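PDB 5B6T: glycosyl hydrolase family 62 protein from Coprinopsis cinerea, which hydrolyses alpha-L-arabinofuranosidic bonds, probably releasing arabinose side groups from arabinoxylan. Local coordinates for residues F87-Y96 with T169-G177; P2-S10 with N244-T255. All coordinates share one frame; numbering follows the deposited sequence.

Contact 1. Residues F87-Y96 with T169-G177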
# COMPACT_ATOMS: atom_id res chain seq x y z
N PHE A 87 -0.65 -0.85 -11.03
CA PHE A 87 0.34 -0.13 -11.84
C PHE A 87 0.24 -0.61 -13.28
O PHE A 87 -0.29 -1.69 -13.54
CB PHE A 87 1.80 -0.29 -11.34
CG PHE A 87 2.26 -1.72 -11.25
CD1 PHE A 87 2.90 -2.33 -12.32
CD2 PHE A 87 2.10 -2.45 -10.07
CE1 PHE A 87 3.30 -3.65 -12.25
CE2 PHE A 87 2.50 -3.79 -10.01
CZ PHE A 87 3.14 -4.36 -11.08
N TYR A 88 0.77 0.18 -14.19
CA TYR A 88 0.76 -0.15 -15.60
C TYR A 88 2.10 -0.72 -15.96
O TYR A 88 3.13 -0.03 -15.82
CB TYR A 88 0.48 1.11 -16.42
CG TYR A 88 0.38 0.92 -17.91
CD1 TYR A 88 -0.71 0.27 -18.48
CD2 TYR A 88 1.33 1.46 -18.73
CE1 TYR A 88 -0.82 0.12 -19.86
CE2 TYR A 88 1.24 1.32 -20.10
CZ TYR A 88 0.17 0.65 -20.66
OH TYR A 88 0.06 0.57 -22.04
N PHE A 89 2.12 -1.96 -16.42
CA PHE A 89 3.37 -2.60 -16.83
C PHE A 89 3.56 -2.32 -18.31
O PHE A 89 3.04 -3.03 -19.19
CB PHE A 89 3.38 -4.10 -16.55
CG PHE A 89 4.74 -4.72 -16.71
CD1 PHE A 89 5.72 -4.48 -15.77
CD2 PHE A 89 5.06 -5.47 -17.83
CE1 PHE A 89 6.99 -4.99 -15.92
CE2 PHE A 89 6.33 -6.01 -17.98
CZ PHE A 89 7.29 -5.77 -17.04
N ALA A 90 4.26 -1.23 -18.58
CA ALA A 90 4.30 -0.65 -19.92
C ALA A 90 4.80 -1.61 -21.00
O ALA A 90 4.24 -1.62 -22.10
CB ALA A 90 5.10 0.64 -19.90
N PRO A 91 5.81 -2.45 -20.70
CA PRO A 91 6.29 -3.35 -21.78
C PRO A 91 5.22 -4.31 -22.33
O PRO A 91 5.30 -4.71 -23.49
CB PRO A 91 7.43 -4.11 -21.11
CG PRO A 91 7.95 -3.13 -20.09
CD PRO A 91 6.73 -2.46 -19.55
N GLN A 92 4.22 -4.63 -21.54
CA GLN A 92 3.12 -5.52 -21.95
C GLN A 92 1.84 -4.80 -22.27
O GLN A 92 0.86 -5.45 -22.65
CB GLN A 92 2.84 -6.54 -20.85
CG GLN A 92 4.00 -7.48 -20.65
CD GLN A 92 3.88 -8.32 -19.42
OE1 GLN A 92 2.82 -8.38 -18.80
NE2 GLN A 92 4.94 -9.01 -19.08
N ARG A 93 1.81 -3.49 -22.03
CA ARG A 93 0.61 -2.68 -22.26
C ARG A 93 -0.55 -3.28 -21.46
O ARG A 93 -1.70 -3.38 -21.92
CB ARG A 93 0.31 -2.58 -23.77
CG ARG A 93 1.42 -1.84 -24.51
CD ARG A 93 1.40 -1.98 -26.02
NE ARG A 93 0.08 -1.79 -26.59
CZ ARG A 93 -0.44 -0.63 -27.01
NH1 ARG A 93 0.24 0.52 -26.92
NH2 ARG A 93 -1.67 -0.63 -27.50
N LEU A 94 -0.25 -3.71 -20.23
CA LEU A 94 -1.26 -4.28 -19.34
C LEU A 94 -1.12 -3.63 -17.96
O LEU A 94 0.00 -3.47 -17.47
CB LEU A 94 -1.01 -5.76 -19.15
CG LEU A 94 -1.41 -6.71 -20.25
CD1 LEU A 94 -0.99 -8.09 -19.78
CD2 LEU A 94 -2.91 -6.64 -20.50
N TRP A 95 -2.25 -3.31 -17.34
CA TRP A 95 -2.28 -2.98 -15.93
C TRP A 95 -2.20 -4.28 -15.13
O TRP A 95 -2.75 -5.33 -15.52
CB TRP A 95 -3.56 -2.23 -15.55
CG TRP A 95 -3.72 -0.90 -16.18
CD1 TRP A 95 -4.30 -0.64 -17.38
CD2 TRP A 95 -3.32 0.36 -15.64
NE1 TRP A 95 -4.28 0.72 -17.62
CE2 TRP A 95 -3.69 1.35 -16.57
CE3 TRP A 95 -2.70 0.75 -14.44
CZ2 TRP A 95 -3.44 2.70 -16.35
CZ3 TRP A 95 -2.46 2.11 -14.22
CH2 TRP A 95 -2.82 3.06 -15.19
N TYR A 96 -1.46 -4.20 -14.02
CA TYR A 96 -1.38 -5.26 -13.02
C TYR A 96 -2.03 -4.79 -11.75
O TYR A 96 -1.92 -3.59 -11.38
CB TYR A 96 0.07 -5.69 -12.74
CG TYR A 96 0.63 -6.65 -13.74
CD1 TYR A 96 0.94 -6.26 -15.02
CD2 TYR A 96 0.84 -7.99 -13.39
CE1 TYR A 96 1.41 -7.18 -15.97
CE2 TYR A 96 1.31 -8.89 -14.31
CZ TYR A 96 1.60 -8.49 -15.59
OH TYR A 96 2.08 -9.40 -16.52
N THR A 169 13.22 -10.49 -10.46
CA THR A 169 13.22 -11.15 -11.75
C THR A 169 13.58 -10.12 -12.83
O THR A 169 13.65 -8.95 -12.53
CB THR A 169 11.84 -11.82 -12.06
OG1 THR A 169 11.96 -12.71 -13.17
CG2 THR A 169 10.77 -10.81 -12.38
N SER A 170 13.85 -10.55 -14.05
CA SER A 170 14.11 -9.58 -15.11
C SER A 170 12.85 -8.86 -15.55
O SER A 170 11.74 -9.41 -15.50
CB SER A 170 14.77 -10.23 -16.33
OG SER A 170 13.86 -11.13 -16.90
N LEU A 171 13.02 -7.64 -16.05
CA LEU A 171 11.92 -6.92 -16.66
C LEU A 171 11.24 -7.72 -17.78
O LEU A 171 10.02 -7.69 -17.90
CB LEU A 171 12.41 -5.54 -17.15
CG LEU A 171 11.40 -4.50 -17.61
CD1 LEU A 171 10.60 -3.98 -16.44
CD2 LEU A 171 12.15 -3.35 -18.25
N SER A 172 12.01 -8.43 -18.62
CA SER A 172 11.41 -9.19 -19.73
C SER A 172 10.64 -10.41 -19.25
O SER A 172 9.66 -10.78 -19.87
CB SER A 172 12.47 -9.62 -20.78
OG SER A 172 13.53 -10.31 -20.16
N ASN A 173 11.05 -11.03 -18.14
CA ASN A 173 10.36 -12.24 -17.68
C ASN A 173 9.14 -12.01 -16.78
O ASN A 173 8.30 -12.90 -16.65
CB ASN A 173 11.31 -13.17 -16.93
CG ASN A 173 12.26 -13.91 -17.85
OD1 ASN A 173 11.98 -14.11 -19.03
ND2 ASN A 173 13.39 -14.32 -17.31
N PHE A 174 9.08 -10.82 -16.17
CA PHE A 174 7.96 -10.43 -15.30
C PHE A 174 6.65 -10.81 -16.00
O PHE A 174 6.47 -10.53 -17.18
CB PHE A 174 8.01 -8.94 -14.97
CG PHE A 174 6.89 -8.50 -14.05
CD1 PHE A 174 7.04 -8.58 -12.68
CD2 PHE A 174 5.70 -8.02 -14.57
CE1 PHE A 174 5.98 -8.19 -11.84
CE2 PHE A 174 4.64 -7.65 -13.73
CZ PHE A 174 4.79 -7.74 -12.36
N PRO A 175 5.70 -11.43 -15.28
CA PRO A 175 5.62 -11.70 -13.85
C PRO A 175 6.26 -13.03 -13.42
O PRO A 175 6.17 -13.38 -12.24
CB PRO A 175 4.12 -11.79 -13.61
CG PRO A 175 3.62 -12.43 -14.87
CD PRO A 175 4.46 -11.85 -15.97
N ASN A 176 6.90 -13.75 -14.35
CA ASN A 176 7.52 -15.03 -14.03
C ASN A 176 8.96 -14.86 -13.57
O ASN A 176 9.58 -13.82 -13.80
CB ASN A 176 7.46 -15.92 -15.27
CG ASN A 176 6.03 -16.14 -15.74
OD1 ASN A 176 5.20 -16.60 -14.98
ND2 ASN A 176 5.74 -15.74 -16.95
N GLY A 177 9.47 -15.88 -12.91
CA GLY A 177 10.88 -15.97 -12.58
C GLY A 177 11.35 -15.34 -11.29
O GLY A 177 12.55 -15.29 -11.06
O HOH W 1 7.53 -8.56 -20.52
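Where two neighbouring blades of the five-bladed beta-propeller meet, F174, in the loop that leaves strand 163-170, pushes its ring among F87, F89 and Y96 of the hairpin formed by strands 82-89 and 94-100. With its CG anti to the backbone N (chi1 -179°), the F174 side chain is directed toward the hairpin. Its CE2 stands over the centre of the Y96 ring, 3.6 Å from Y96 CE2, an edge-to-face pair. F174 CD2 lies over the middle of one face of F89, while P91 CD, from the hairpin's own turn, lies toward the rim of the opposite face. At the far end F174 CZ meets the edge of F87, 4.0 Å from F87 CZ. L171 adds its CD1 at 3.8 Å from F89 CE1. Q92 supplies the polar part: its NE2 donates to F174 O at 2.9 Å, rather bent at 131°, and to a water that bridges to S172 O. Y96 OH donates to Q92 OE1 at 2.6 Å, on a lone pair in the carbonyl plane. Gripped at both its oxygen and its nitrogen, the Q92 amide has its flip settled, and it ties Y96 to the main-chain carbonyl of F174, whose ring sits at the centre.

Contact 2. Residues P2-S10 with N244-T255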
# COMPACT_ATOMS: atom_id res chain seq x y z
N PRO A 2 12.75 16.09 1.93
CA PRO A 2 13.26 16.43 3.26
C PRO A 2 13.45 15.22 4.17
O PRO A 2 13.00 14.11 3.84
CB PRO A 2 12.20 17.38 3.82
CG PRO A 2 10.95 16.96 3.14
CD PRO A 2 11.34 16.50 1.76
N SER A 3 14.09 15.43 5.31
CA SER A 3 14.39 14.35 6.24
C SER A 3 13.46 14.42 7.45
O SER A 3 13.61 13.66 8.41
CB SER A 3 15.87 14.43 6.66
OG SER A 3 16.11 15.63 7.37
N SER A 4 12.51 15.33 7.42
CA SER A 4 11.42 15.36 8.39
C SER A 4 10.17 15.76 7.62
O SER A 4 10.26 16.31 6.52
CB SER A 4 11.67 16.33 9.56
OG SER A 4 11.70 17.66 9.10
N PHE A 5 9.00 15.43 8.19
CA PHE A 5 7.72 15.64 7.52
C PHE A 5 6.69 16.25 8.43
O PHE A 5 6.64 15.99 9.61
CB PHE A 5 7.20 14.29 6.97
CG PHE A 5 8.12 13.71 5.96
CD1 PHE A 5 7.99 14.07 4.63
CD2 PHE A 5 9.21 12.94 6.35
CE1 PHE A 5 8.91 13.59 3.70
CE2 PHE A 5 10.11 12.48 5.42
CZ PHE A 5 9.94 12.80 4.10
N ARG A 6 5.84 17.08 7.83
CA ARG A 6 4.63 17.56 8.46
C ARG A 6 3.49 17.47 7.47
O ARG A 6 3.66 17.69 6.27
CB ARG A 6 4.80 19.00 8.98
CG ARG A 6 5.65 18.97 10.24
CD ARG A 6 5.58 20.24 11.05
NE ARG A 6 4.20 20.63 11.31
CZ ARG A 6 3.37 20.12 12.22
NH1 ARG A 6 3.72 19.16 13.05
NH2 ARG A 6 2.15 20.63 12.29
N TRP A 7 2.30 17.18 8.00
CA TRP A 7 1.13 16.91 7.15
C TRP A 7 -0.10 17.62 7.69
O TRP A 7 -0.22 17.89 8.90
CB TRP A 7 0.77 15.41 7.12
CG TRP A 7 1.90 14.50 6.82
CD1 TRP A 7 2.72 13.90 7.73
CD2 TRP A 7 2.33 14.06 5.53
NE1 TRP A 7 3.63 13.12 7.08
CE2 TRP A 7 3.42 13.20 5.73
CE3 TRP A 7 1.92 14.32 4.22
CZ2 TRP A 7 4.11 12.58 4.67
CZ3 TRP A 7 2.57 13.71 3.17
CH2 TRP A 7 3.66 12.84 3.40
N SER A 8 -1.05 17.82 6.78
CA SER A 8 -2.42 18.20 7.10
C SER A 8 -3.35 17.11 6.56
O SER A 8 -3.28 16.77 5.37
CB SER A 8 -2.79 19.55 6.47
OG SER A 8 -4.16 19.84 6.73
N SER A 9 -4.19 16.58 7.44
CA SER A 9 -5.10 15.51 7.08
C SER A 9 -6.50 16.01 6.82
O SER A 9 -7.03 16.85 7.56
CB SER A 9 -5.19 14.45 8.17
OG SER A 9 -6.05 13.38 7.76
N SER A 10 -7.10 15.46 5.78
CA SER A 10 -8.54 15.53 5.58
C SER A 10 -9.28 14.80 6.67
O SER A 10 -8.68 14.08 7.46
CB SER A 10 -8.91 14.88 4.25
OG SER A 10 -8.78 13.46 4.32
N ASN A 244 10.73 11.61 15.07
CA ASN A 244 10.94 12.10 13.72
C ASN A 244 10.36 11.07 12.73
O ASN A 244 11.10 10.32 12.10
CB ASN A 244 12.39 12.43 13.41
CG ASN A 244 12.54 13.02 12.04
OD1 ASN A 244 11.71 13.84 11.62
ND2 ASN A 244 13.57 12.60 11.31
N PRO A 245 9.03 11.02 12.63
CA PRO A 245 8.39 9.92 11.91
C PRO A 245 8.12 10.29 10.46
O PRO A 245 8.08 11.46 10.12
CB PRO A 245 7.08 9.76 12.67
CG PRO A 245 6.73 11.15 13.10
CD PRO A 245 8.06 11.78 13.44
N PHE A 246 7.85 9.31 9.59
CA PHE A 246 7.38 9.70 8.28
C PHE A 246 5.97 10.27 8.46
O PHE A 246 5.67 11.37 8.00
CB PHE A 246 7.39 8.53 7.29
CG PHE A 246 6.91 8.93 5.94
CD1 PHE A 246 7.73 9.67 5.09
CD2 PHE A 246 5.63 8.59 5.53
CE1 PHE A 246 7.28 10.07 3.83
CE2 PHE A 246 5.15 8.99 4.29
CZ PHE A 246 5.98 9.73 3.43
N ALA A 247 5.09 9.51 9.11
CA ALA A 247 3.72 9.95 9.35
C ALA A 247 3.23 9.27 10.62
O ALA A 247 3.33 8.05 10.75
CB ALA A 247 2.83 9.62 8.16
N ARG A 248 2.71 10.06 11.54
CA ARG A 248 2.31 9.60 12.87
C ARG A 248 1.42 10.69 13.47
O ARG A 248 1.43 11.81 12.99
CB ARG A 248 3.56 9.40 13.73
CG ARG A 248 3.30 8.77 15.10
CD ARG A 248 4.60 8.24 15.72
NE ARG A 248 4.32 7.70 17.04
CZ ARG A 248 4.51 8.32 18.21
NH1 ARG A 248 5.08 9.52 18.31
NH2 ARG A 248 4.13 7.70 19.33
N ALA A 249 0.63 10.36 14.48
CA ALA A 249 -0.24 11.39 15.07
C ALA A 249 0.52 12.67 15.42
O ALA A 249 -0.07 13.76 15.33
CB ALA A 249 -0.93 10.84 16.31
N ASN A 250 1.79 12.56 15.81
CA ASN A 250 2.54 13.74 16.25
C ASN A 250 3.13 14.60 15.14
O ASN A 250 3.77 15.62 15.43
CB ASN A 250 3.62 13.40 17.29
CG ASN A 250 4.72 12.51 16.73
OD1 ASN A 250 4.44 11.65 15.93
ND2 ASN A 250 5.96 12.70 17.16
N ASN A 251 2.94 14.23 13.89
CA ASN A 251 3.25 15.17 12.80
C ASN A 251 2.13 15.36 11.79
O ASN A 251 2.36 15.80 10.66
CB ASN A 251 4.59 14.84 12.09
CG ASN A 251 4.51 13.63 11.17
OD1 ASN A 251 3.59 12.84 11.26
ND2 ASN A 251 5.53 13.46 10.33
N VAL A 252 0.92 15.02 12.22
CA VAL A 252 -0.27 15.18 11.39
C VAL A 252 -1.25 16.15 12.05
O VAL A 252 -1.80 15.87 13.12
CB VAL A 252 -0.96 13.82 11.17
CG1 VAL A 252 -2.32 13.99 10.52
CG2 VAL A 252 -0.05 12.89 10.35
N ALA A 253 -1.37 17.31 11.41
CA ALA A 253 -2.40 18.28 11.72
C ALA A 253 -3.68 17.86 11.00
O ALA A 253 -3.62 17.14 10.00
CB ALA A 253 -1.98 19.67 11.23
N PHE A 254 -4.81 18.37 11.51
CA PHE A 254 -6.08 18.24 10.81
C PHE A 254 -6.66 19.65 10.63
O PHE A 254 -6.62 20.45 11.57
CB PHE A 254 -7.07 17.40 11.63
CG PHE A 254 -6.63 15.98 11.87
CD1 PHE A 254 -5.71 15.68 12.86
CD2 PHE A 254 -7.16 14.94 11.13
CE1 PHE A 254 -5.30 14.38 13.05
CE2 PHE A 254 -6.77 13.65 11.36
CZ PHE A 254 -5.83 13.36 12.30
N THR A 255 -7.22 19.93 9.46
CA THR A 255 -7.96 21.21 9.25
C THR A 255 -9.19 21.19 10.16
O THR A 255 -9.58 22.22 10.72
CB THR A 255 -8.35 21.47 7.79
OG1 THR A 255 -9.10 20.35 7.27
CG2 THR A 255 -7.12 21.68 6.93
O HOH W 2 9.07 13.98 10.67
O HOH W 3 -9.43 17.54 8.72
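W7 and N251 lead into a short parallel pairing, strand 7-9 beside strand 252-254, at one edge of a mixed sheet. The N-terminal strand is inserted between 252-254 and the antiparallel 305-311, consistent with closure of the five-bladed propeller in the blade that holds both chain ends. The W7 side chain can be followed outward. CB lies 3.9 Å from N251 O, the same oxygen that accepts from W7 N. With CG beside the backbone N (chi1 -50°), the indole runs alongside the N251 amide, the two planes nearly perpendicular. CD1 packs against V252 CG2 and has N251 OD1 at the ring edge. NE1 then donates to F246 O at 2.8 Å, almost straight (167°) and within the indole plane. Beyond it W7 CZ2 lies 3.6 Å from F246 CZ, in an offset edge-to-face pair with the face of F246. F246 in turn presents its own edge to the face of F5, so F5, F246 and W7 form an aromatic cluster.

N251 is the polar counterpart. Its ND2 donates to F5 O and also to F246 O, in both cases from above the carbonyl plane, while OD1 accepts from R248 N. F246 O therefore takes two donors. Farther along, A253 N donates to W7 O and A253 O accepts from S9 N at 2.7 Å. At the other end, ahead of the strand, N244 ND2 donates to S3 O at 3.1 Å, nearly along the C=O axis.

Overall arrangement
Contacts 1 and 2 lie on opposite sides of the chain's centre, about 34 Å apart between centres, and both are partly buried. They join different elements: 87-96 with 169-177 brings two neighbouring four-stranded antiparallel sheets together through loops and side chains, whereas 2-10 with 244-255 pairs strands within one mixed sheet, and its 244-251 part reaches the adjoining sheet through F223. Along the chain contact 1 is nested inside the loop that contact 2 closes. Each has three or more aromatic rings, yet the chemistry differs with place. In contact 1 the rings do most of the work, with one direct hydrogen bond; in contact 2 backbone bonds set the register, and side-chain to carbonyl bonds join them beside the rings.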